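Local atomic coordinates of PHO85 cyclin-10 (Saccharomyces cerevisiae, PDB entry 4KRD), a protein that serves as the cyclin partner of the kinase PHO85, forming a holoenzyme that phosphorylates and negatively regulates the glycogen synthase GSY2. Residues 114-117 and 118-122; 198-201 and 202-205; 104-107 and 108-112; 127-130 and 131-134. All blocks are in the same frame, centred on the assembly; numbering follows the deposited sequence.

Overall arrangement
Interaction 3 lies in the buried middle of the fold. It is one piece of helix 99-113, and its side chains mix apolar packing with an aspartate and two threonines. The other three are partly buried. Interaction 1 follows directly in the chain and is a small beta hairpin, rich in backbone and carboxylate bonds. Interaction 2 lies at the end of helix 189-203, where apolar residues face inward and polar ones outward. These two touch: Arg-116 forms a salt bridge with Glu-201, and Leu-122 packs on Leu-198 and Leu-202. Interaction 2 reaches interaction 3 through Leu-198 and Asp-110. Interaction 4 opens helix 130-148 and touches none of the others. A glutamate and two waters mark its chemistry.

Interaction 1 (114-117 and 118-122)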
loop_
_atom_site.group_PDB
_atom_site.type_symbol
_atom_site.label_atom_id
_atom_site.label_comp_id
_atom_site.label_asym_id
_atom_site.label_seq_id
_atom_site.Cartn_x
_atom_site.Cartn_y
_atom_site.Cartn_z
ATOM N N LEU B 114 18.338 14.076 4.584
ATOM C CA LEU B 114 19.388 13.913 3.581
ATOM C C LEU B 114 18.863 13.813 2.156
ATOM O O LEU B 114 17.824 13.188 1.899
ATOM C CB LEU B 114 20.196 12.637 3.864
ATOM C CG LEU B 114 20.961 12.547 5.194
ATOM C CD1 LEU B 114 21.338 11.097 5.496
ATOM C CD2 LEU B 114 22.191 13.436 5.159
ATOM N N THR B 115 19.605 14.411 1.230
ATOM C CA THR B 115 19.440 14.116 -0.189
ATOM C C THR B 115 20.831 13.944 -0.825
ATOM O O THR B 115 21.845 13.896 -0.111
ATOM C CB THR B 115 18.645 15.242 -0.895
ATOM O OG1 THR B 115 18.333 14.855 -2.238
ATOM C CG2 THR B 115 19.451 16.534 -0.915
ATOM N N ARG B 116 20.882 13.822 -2.147
ATOM C CA ARG B 116 22.143 13.853 -2.884
ATOM C C ARG B 116 22.048 14.911 -3.949
ATOM O O ARG B 116 20.995 15.088 -4.553
ATOM C CB ARG B 116 22.444 12.525 -3.562
ATOM C CG ARG B 116 22.757 11.393 -2.634
ATOM C CD ARG B 116 23.197 10.179 -3.423
ATOM N NE ARG B 116 23.374 9.032 -2.548
ATOM C CZ ARG B 116 24.467 8.831 -1.823
ATOM N NH1 ARG B 116 25.469 9.702 -1.887
ATOM N NH2 ARG B 116 24.564 7.761 -1.047
ATOM N N ASP B 117 23.152 15.607 -4.193
ATOM C CA ASP B 117 23.176 16.643 -5.216
ATOM C C ASP B 117 23.414 16.038 -6.595
ATOM O O ASP B 117 23.351 14.816 -6.767
ATOM C CB ASP B 117 24.223 17.717 -4.886
ATOM C CG ASP B 117 25.654 17.209 -4.992
ATOM O OD1 ASP B 117 25.891 16.117 -5.556
ATOM O OD2 ASP B 117 26.559 17.921 -4.514
ATOM N N GLY B 118 23.683 16.894 -7.578
ATOM C CA GLY B 118 23.860 16.444 -8.950
ATOM C C GLY B 118 24.998 15.452 -9.136
ATOM O O GLY B 118 24.927 14.574 -9.998
ATOM N N ASN B 119 26.044 15.583 -8.323
ATOM C CA ASN B 119 27.184 14.673 -8.382
ATOM C C ASN B 119 27.120 13.496 -7.409
ATOM O O ASN B 119 28.159 12.991 -6.986
ATOM C CB ASN B 119 28.483 15.453 -8.152
ATOM C CG ASN B 119 28.805 16.379 -9.298
ATOM O OD1 ASN B 119 29.004 17.575 -9.106
ATOM N ND2 ASN B 119 28.831 15.830 -10.509
ATOM N N ASN B 120 25.909 13.063 -7.062
ATOM C CA ASN B 120 25.705 11.978 -6.098
ATOM C C ASN B 120 26.358 12.187 -4.727
ATOM O O ASN B 120 26.613 11.223 -4.018
ATOM C CB ASN B 120 26.145 10.637 -6.674
ATOM C CG ASN B 120 25.090 10.021 -7.576
ATOM O OD1 ASN B 120 23.985 10.544 -7.701
ATOM N ND2 ASN B 120 25.425 8.902 -8.202
ATOM N N ILE B 121 26.606 13.439 -4.358
ATOM C CA ILE B 121 27.167 13.743 -3.044
ATOM C C ILE B 121 26.065 14.001 -2.023
ATOM O O ILE B 121 25.145 14.782 -2.264
ATOM C CB ILE B 121 28.119 14.964 -3.088
ATOM C CG1 ILE B 121 29.155 14.788 -4.201
ATOM C CG2 ILE B 121 28.797 15.172 -1.731
ATOM C CD1 ILE B 121 29.903 13.482 -4.127
ATOM N N LEU B 122 26.176 13.345 -0.876
ATOM C CA LEU B 122 25.197 13.466 0.196
ATOM C C LEU B 122 25.147 14.916 0.679
ATOM O O LEU B 122 26.181 15.576 0.797
ATOM C CB LEU B 122 25.599 12.525 1.332
ATOM C CG LEU B 122 24.579 11.800 2.193
ATOM C CD1 LEU B 122 23.624 10.966 1.333
ATOM C CD2 LEU B 122 25.304 10.930 3.211
#
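Arg-116 and Leu-122 face each other as a non-hydrogen-bonded antiparallel pair, with both side chains on the same face of the hairpin. The packing contacts lie here. CD1 of Leu-122 sits over the centre of one face of the Arg-116 guanidinium, 3.8 Å above its plane. CD2 of Leu-114 meets CG of Leu-122 at 4.1 Å.

The arginine also makes polar contacts. Its chain is extended from CG to NE, which carries the guanidinium across Leu-122 to the backbone of Asn-120. NH1 gives a bond of 2.9 Å to the backbone O of Asn-120, from above that carbonyl plane. NH2 forms a salt bridge with Glu-201 of helix 189-203.

Asp-117 organises the turn. With chi1 at 69°, its CG stands between the backbone N and the carbonyl carbon, and the carboxylate folds inward over the loop. OD1 accepts the N-H of Ile-121 at 3.0 Å, met from above the carboxylate plane. It also takes a weak bond from N of Asn-119. OD2 lies 3.6 Å from CB of Ile-121, and the two side chains lie side by side, pointing the same way.

Backbone bonds close the loop. N of Asn-120 donates to O of Asp-117 at 3.1 Å. N of Asp-117 donates to O of Ile-121 at 2.9 Å. Asn-120 has left-handed helical backbone angles, and its OD1 bonds His-23.

A type I turn from Asp-117 to Asn-120, ending on this left-handed residue, makes a beta hairpin with a G1 beta bulge. It joins strands 114-116 and 122-124 directly after helix 99-113 of the cyclin domain.

Interaction 2 (198-201 and 202-205)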
loop_
_atom_site.group_PDB
_atom_site.type_symbol
_atom_site.label_atom_id
_atom_site.label_comp_id
_atom_site.label_asym_id
_atom_site.label_seq_id
_atom_site.Cartn_x
_atom_site.Cartn_y
_atom_site.Cartn_z
ATOM N N LEU B 198 23.645 4.217 4.219
ATOM C CA LEU B 198 23.777 5.666 4.437
ATOM C C LEU B 198 24.495 5.985 5.749
ATOM O O LEU B 198 25.222 6.973 5.848
ATOM C CB LEU B 198 22.409 6.365 4.405
ATOM C CG LEU B 198 21.672 6.334 3.062
ATOM C CD1 LEU B 198 20.198 6.696 3.230
ATOM C CD2 LEU B 198 22.348 7.251 2.044
ATOM N N LEU B 199 24.257 5.160 6.761
ATOM C CA LEU B 199 24.919 5.314 8.047
ATOM C C LEU B 199 26.423 5.098 7.893
ATOM O O LEU B 199 27.226 5.828 8.473
ATOM C CB LEU B 199 24.357 4.299 9.038
ATOM C CG LEU B 199 25.136 4.138 10.336
ATOM C CD1 LEU B 199 25.134 5.451 11.104
ATOM C CD2 LEU B 199 24.557 3.012 11.175
ATOM N N ASN B 200 26.797 4.089 7.112
ATOM C CA ASN B 200 28.209 3.837 6.822
ATOM C C ASN B 200 28.847 5.019 6.104
ATOM O O ASN B 200 29.951 5.446 6.455
ATOM C CB ASN B 200 28.396 2.534 6.026
ATOM C CG ASN B 200 28.119 1.295 6.867
ATOM O OD1 ASN B 200 27.957 1.378 8.083
ATOM N ND2 ASN B 200 28.073 0.141 6.224
ATOM N N GLU B 201 28.147 5.561 5.112
ATOM C CA GLU B 201 28.644 6.725 4.384
ATOM C C GLU B 201 28.813 7.952 5.291
ATOM O O GLU B 201 29.829 8.638 5.227
ATOM C CB GLU B 201 27.744 7.041 3.181
ATOM C CG GLU B 201 28.306 8.095 2.227
ATOM C CD GLU B 201 27.468 8.251 0.968
ATOM O OE1 GLU B 201 26.457 7.530 0.836
ATOM O OE2 GLU B 201 27.815 9.095 0.117
ATOM N N LEU B 202 27.830 8.223 6.143
ATOM C CA LEU B 202 27.931 9.352 7.069
ATOM C C LEU B 202 29.084 9.136 8.037
ATOM O O LEU B 202 29.897 10.030 8.293
ATOM C CB LEU B 202 26.651 9.483 7.879
ATOM C CG LEU B 202 25.450 10.102 7.180
ATOM C CD1 LEU B 202 24.201 9.885 8.024
ATOM C CD2 LEU B 202 25.716 11.571 6.949
ATOM N N ARG B 203 29.118 7.932 8.583
ATOM C CA ARG B 203 30.137 7.509 9.516
ATOM C C ARG B 203 31.514 7.835 8.948
ATOM O O ARG B 203 32.390 8.307 9.663
ATOM C CB ARG B 203 29.981 6.005 9.768
ATOM C CG ARG B 203 30.667 5.481 11.000
ATOM C CD ARG B 203 29.795 4.441 11.695
ATOM N NE ARG B 203 29.509 3.271 10.871
ATOM C CZ ARG B 203 28.799 2.229 11.297
ATOM N NH1 ARG B 203 28.311 2.222 12.529
ATOM N NH2 ARG B 203 28.578 1.192 10.501
ATOM N N SER B 204 31.681 7.611 7.649
ATOM C CA SER B 204 32.965 7.806 6.989
ATOM C C SER B 204 33.386 9.267 6.835
ATOM O O SER B 204 34.545 9.547 6.509
ATOM C CB SER B 204 32.959 7.126 5.620
ATOM O OG SER B 204 32.359 7.968 4.654
ATOM N N PHE B 205 32.491 10.201 7.073
ATOM C CA PHE B 205 32.864 11.594 6.967
ATOM C C PHE B 205 33.059 12.229 8.303
ATOM O O PHE B 205 33.629 13.260 8.407
ATOM C CB PHE B 205 31.810 12.403 6.238
ATOM C CG PHE B 205 31.529 11.943 4.862
ATOM C CD1 PHE B 205 32.523 11.504 4.045
ATOM C CD2 PHE B 205 30.249 11.949 4.395
ATOM C CE1 PHE B 205 32.227 11.082 2.795
ATOM C CE2 PHE B 205 29.967 11.538 3.167
ATOM C CZ PHE B 205 30.941 11.111 2.363
#
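Leu-199 stands over one face of the Arg-203 guanidinium, and the backbone O of Glu-201 over one face of the Phe-205 ring. CG of Leu-199 is above the centre of the guanidinium, 4.2 Å from its plane. The amide of Asn-200 lies beside the same group, its plane turned only 23° from it. NH2 of Arg-203 lies only 2.5 Å from OD1 of Asn-200; the angle is poor, so this weak bond is doubtful. The arginine chain, bent at chi2 and chi3, curls back to reach these partners. Its NH1 forms a salt bridge with Glu-45.

The O of Glu-201 is 3.4 Å above the Phe-205 ring plane, toward the rim, and OG of Ser-204 is at a similar height on the same face. The two oxygens are bonded to each other, with OG donating to O of Glu-201 at 2.7 Å. CG of Glu-201 reaches CE2 of Phe-205 at 3.9 Å, and the carboxylate is steeply inclined to the ring.

Main-chain bonds run from N of Leu-202 to O of Leu-198, 2.9 Å, and from N of Arg-203 to O of Leu-199, 2.8 Å. The bond from N of Ser-204 to O of Asn-200 is more bent.

Residues 198-203 belong to the last part of helix 189-203. Leu-199 and Leu-202 pack on helix 36-54. Leu-198 and Leu-202 rest on the hairpin strands 114-116 and 122-124, where the Glu-201 carboxylate bonds Arg-116.

Interaction 3 (104-107 and 108-112)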
loop_
_atom_site.group_PDB
_atom_site.type_symbol
_atom_site.label_atom_id
_atom_site.label_comp_id
_atom_site.label_asym_id
_atom_site.label_seq_id
_atom_site.Cartn_x
_atom_site.Cartn_y
_atom_site.Cartn_z
ATOM N N VAL B 104 13.129 0.773 8.734
ATOM C CA VAL B 104 12.234 1.714 8.063
ATOM C C VAL B 104 12.213 3.059 8.804
ATOM O O VAL B 104 12.212 4.125 8.182
ATOM C CB VAL B 104 10.794 1.147 7.910
ATOM C CG1 VAL B 104 9.835 2.248 7.497
ATOM C CG2 VAL B 104 10.754 -0.007 6.864
ATOM N N ALA B 105 12.192 3.007 10.134
ATOM C CA ALA B 105 12.250 4.224 10.936
ATOM C C ALA B 105 13.494 5.023 10.604
ATOM O O ALA B 105 13.462 6.263 10.507
ATOM C CB ALA B 105 12.223 3.888 12.430
ATOM N N THR B 106 14.608 4.313 10.463
ATOM C CA THR B 106 15.867 4.968 10.139
ATOM C C THR B 106 15.806 5.607 8.754
ATOM O O THR B 106 16.265 6.737 8.559
ATOM C CB THR B 106 17.063 3.997 10.219
ATOM O OG1 THR B 106 17.132 3.422 11.527
ATOM C CG2 THR B 106 18.386 4.733 9.913
ATOM N N PHE B 107 15.221 4.899 7.795
ATOM C CA PHE B 107 15.122 5.453 6.455
ATOM C C PHE B 107 14.219 6.677 6.408
ATOM O O PHE B 107 14.451 7.587 5.617
ATOM C CB PHE B 107 14.650 4.425 5.410
ATOM C CG PHE B 107 14.695 4.972 4.016
ATOM C CD1 PHE B 107 15.898 5.005 3.315
ATOM C CD2 PHE B 107 13.560 5.516 3.426
ATOM C CE1 PHE B 107 15.965 5.549 2.037
ATOM C CE2 PHE B 107 13.622 6.074 2.146
ATOM C CZ PHE B 107 14.826 6.086 1.454
ATOM N N LEU B 108 13.180 6.703 7.241
ATOM C CA LEU B 108 12.305 7.873 7.303
ATOM C C LEU B 108 13.088 9.120 7.744
ATOM O O LEU B 108 12.925 10.206 7.176
ATOM C CB LEU B 108 11.094 7.626 8.226
ATOM C CG LEU B 108 10.084 6.561 7.764
ATOM C CD1 LEU B 108 8.957 6.372 8.792
ATOM C CD2 LEU B 108 9.503 6.916 6.395
ATOM N N ILE B 109 13.941 8.976 8.756
ATOM C CA ILE B 109 14.743 10.117 9.166
ATOM C C ILE B 109 15.813 10.458 8.117
ATOM O O ILE B 109 16.077 11.634 7.865
ATOM C CB ILE B 109 15.338 9.946 10.591
ATOM C CG1 ILE B 109 16.271 8.741 10.657
ATOM C CG2 ILE B 109 14.222 9.806 11.636
ATOM C CD1 ILE B 109 17.166 8.755 11.915
ATOM N N ASP B 110 16.402 9.429 7.501
ATOM C CA ASP B 110 17.306 9.572 6.346
ATOM C C ASP B 110 16.694 10.439 5.266
ATOM O O ASP B 110 17.319 11.352 4.757
ATOM C CB ASP B 110 17.575 8.209 5.678
ATOM C CG ASP B 110 18.577 7.342 6.438
ATOM O OD1 ASP B 110 19.441 7.892 7.151
ATOM O OD2 ASP B 110 18.506 6.096 6.283
ATOM N N THR B 111 15.457 10.124 4.880
ATOM C CA THR B 111 14.862 10.820 3.757
ATOM C C THR B 111 14.370 12.217 4.137
ATOM O O THR B 111 14.251 13.101 3.285
ATOM C CB THR B 111 13.762 9.957 3.073
ATOM O OG1 THR B 111 13.466 10.490 1.775
ATOM C CG2 THR B 111 12.508 9.929 3.924
ATOM N N LEU B 112 14.088 12.428 5.418
ATOM C CA LEU B 112 13.743 13.767 5.880
ATOM C C LEU B 112 14.972 14.700 5.852
ATOM O O LEU B 112 14.882 15.875 5.453
ATOM C CB LEU B 112 13.149 13.705 7.294
ATOM C CG LEU B 112 12.761 15.020 7.987
ATOM C CD1 LEU B 112 11.903 15.927 7.092
ATOM C CD2 LEU B 112 12.080 14.765 9.348
#
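Phe-107 and Thr-111 meet one helical turn apart, CE2 of the ring lying 4.0 Å from CB of the threonine. With chi1 at -174°, the phenylalanine CG points opposite its own backbone N, and the ring swings out beside Asp-110 and Thr-111. OD2 of Asp-110 comes within 4.1 Å of CD1 of Phe-107, and the carboxylate plane is nearly perpendicular to the ring.

The aspartate turns back toward the preceding turn. Its OD2 lies 3.3 Å from O of Thr-106. Both are acceptors, and Leu-198 packs on the same OD2. CG2 of Thr-106 faces OD2 as well, while OG1 bonds O of Tyr-102.

The chi1 of Ile-109, 62°, places CG1 between the backbone N and the carbonyl carbon, and this brings CG1 to within 2.9 Å of O of Thr-106. That approach is unusually short and partly doubtful. CG2 of Thr-111 likewise stands between that residue's own backbone N and carbonyl carbon. Its OG1 bonds Thr-183 and Asn-19.

On another side, CG1 of Val-104 touches CG of Leu-108 at 4.3 Å. Regular main-chain bonds underlie all this, such as N of Asp-110 to O of Thr-106 at 2.9 Å.

Side chains of helices 36-54, 130-148 and 189-203 pack around this piece. A buried helix, ringed by others close to the centre of the chain, is characteristic of the cyclin box, as helix 99-113 is here.

Interaction 4 (127-130 and 131-134); sequences NLQE and KEVH
Leu-128 and Val-133 form the packed, buried side of this helix start, CD1 of the leucine lying 4.4 Å from CG2 of the valine. The leucine CG lies opposite the backbone N, with chi1 at -180°, and CD1 is thereby carried back toward the helix. There it slides past Glu-132.

Glu-132 ties the loop down. Its chain is extended beyond CG and reaches back, so that OE1 accepts the N-H of Gln-129 at 3.0 Å. That bond is nearly straight but meets OE1 above the carboxylate plane. OE1 is also bonded by the hydroxyl of Tyr-71, so two donors grip this buried atom. N of Glu-132 donates to O of Gln-129 at 3.0 Å. N of Val-133 donates to O of Glu-130 at 3.2 Å. Both bonds span three residues, as in a 3-10 turn.

The exposed side is wetter. Water 2 donates to O of Glu-130 and accepts from N of His-134, 3.1 Å away, bridging a pair that would bond directly in an alpha helix. Water 1 reaches the Glu-132 end too, near O of Asn-127 and OE2 of Glu-132. NZ of exposed Lys-131 bonds O of Lys-77.

Residues 127-134 lead from the loop after strand 122-124 into helix 130-148. Leu-128 packs on Leu-50 and Leu-51, and Val-133 on Ile-47, all of helix 36-54. The loop with Tyr-75 and Met-76 touches Lys-131 and His-134.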
loop_
_atom_site.group_PDB
_atom_site.type_symbol
_atom_site.label_atom_id
_atom_site.label_comp_id
_atom_site.label_asym_id
_atom_site.label_seq_id
_atom_site.Cartn_x
_atom_site.Cartn_y
_atom_site.Cartn_z
ATOM N N ASN B 127 18.318 21.170 9.423
ATOM C CA ASN B 127 19.024 21.054 10.680
ATOM C C ASN B 127 18.203 20.254 11.684
ATOM O O ASN B 127 17.017 20.522 11.883
ATOM C CB ASN B 127 19.349 22.444 11.232
ATOM C CG ASN B 127 20.385 23.183 10.384
ATOM O OD1 ASN B 127 21.584 22.979 10.545
ATOM N ND2 ASN B 127 19.920 24.040 9.486
ATOM N N LEU B 128 18.833 19.259 12.295
ATOM C CA LEU B 128 18.243 18.541 13.424
ATOM C C LEU B 128 18.798 19.102 14.738
ATOM O O LEU B 128 20.009 19.230 14.873
ATOM C CB LEU B 128 18.617 17.067 13.340
ATOM C CG LEU B 128 18.094 16.131 14.437
ATOM C CD1 LEU B 128 16.569 16.194 14.565
ATOM C CD2 LEU B 128 18.560 14.709 14.149
ATOM N N GLN B 129 17.925 19.405 15.699
ATOM C CA GLN B 129 18.342 19.828 17.046
ATOM C C GLN B 129 18.040 18.735 18.061
ATOM O O GLN B 129 17.149 17.904 17.836
ATOM C CB GLN B 129 17.586 21.078 17.496
ATOM C CG GLN B 129 17.591 22.244 16.540
ATOM C CD GLN B 129 16.741 23.390 17.070
ATOM O OE1 GLN B 129 15.553 23.497 16.756
ATOM N NE2 GLN B 129 17.341 24.238 17.904
ATOM N N GLU B 130 18.750 18.756 19.193
ATOM C CA GLU B 130 18.567 17.735 20.221
ATOM C C GLU B 130 17.166 17.781 20.805
ATOM O O GLU B 130 16.610 16.750 21.191
ATOM C CB GLU B 130 19.601 17.868 21.350
ATOM C CG GLU B 130 19.549 16.712 22.363
ATOM C CD GLU B 130 20.008 15.366 21.776
ATOM O OE1 GLU B 130 21.201 15.244 21.414
ATOM O OE2 GLU B 130 19.182 14.425 21.682
ATOM N N LYS B 131 16.591 18.976 20.873
ATOM C CA LYS B 131 15.240 19.113 21.408
ATOM C C LYS B 131 14.154 18.533 20.481
ATOM O O LYS B 131 12.981 18.464 20.860
ATOM C CB LYS B 131 14.933 20.568 21.755
ATOM C CG LYS B 131 15.805 21.116 22.878
ATOM C CD LYS B 131 15.094 22.213 23.647
ATOM C CE LYS B 131 15.819 22.536 24.947
ATOM N NZ LYS B 131 14.970 23.372 25.839
ATOM N N GLU B 132 14.552 18.117 19.283
ATOM C CA GLU B 132 13.602 17.539 18.312
ATOM C C GLU B 132 13.675 16.021 18.282
ATOM O O GLU B 132 12.787 15.359 17.719
ATOM C CB GLU B 132 13.851 18.128 16.918
ATOM C CG GLU B 132 13.468 19.614 16.840
ATOM C CD GLU B 132 14.182 20.395 15.741
ATOM O OE1 GLU B 132 15.035 19.821 15.030
ATOM O OE2 GLU B 132 13.886 21.603 15.594
ATOM N N VAL B 133 14.706 15.460 18.913
ATOM C CA VAL B 133 14.985 14.028 18.790
ATOM C C VAL B 133 13.936 13.096 19.411
ATOM O O VAL B 133 13.534 12.101 18.793
ATOM C CB VAL B 133 16.377 13.660 19.333
ATOM C CG1 VAL B 133 16.509 12.145 19.460
ATOM C CG2 VAL B 133 17.468 14.249 18.431
ATOM N N HIS B 134 13.490 13.415 20.622
ATOM C CA HIS B 134 12.562 12.545 21.345
ATOM C C HIS B 134 11.240 12.334 20.584
ATOM O O HIS B 134 10.770 11.203 20.409
ATOM C CB HIS B 134 12.297 13.134 22.733
ATOM C CG HIS B 134 11.495 12.246 23.629
ATOM N ND1 HIS B 134 10.175 12.499 23.942
ATOM C CD2 HIS B 134 11.821 11.104 24.278
ATOM C CE1 HIS B 134 9.726 11.555 24.748
ATOM N NE2 HIS B 134 10.703 10.693 24.963
HETATM O O HOH W 1 15.851 22.360 13.238
HETATM O O HOH W 2 14.310 15.921 22.298
#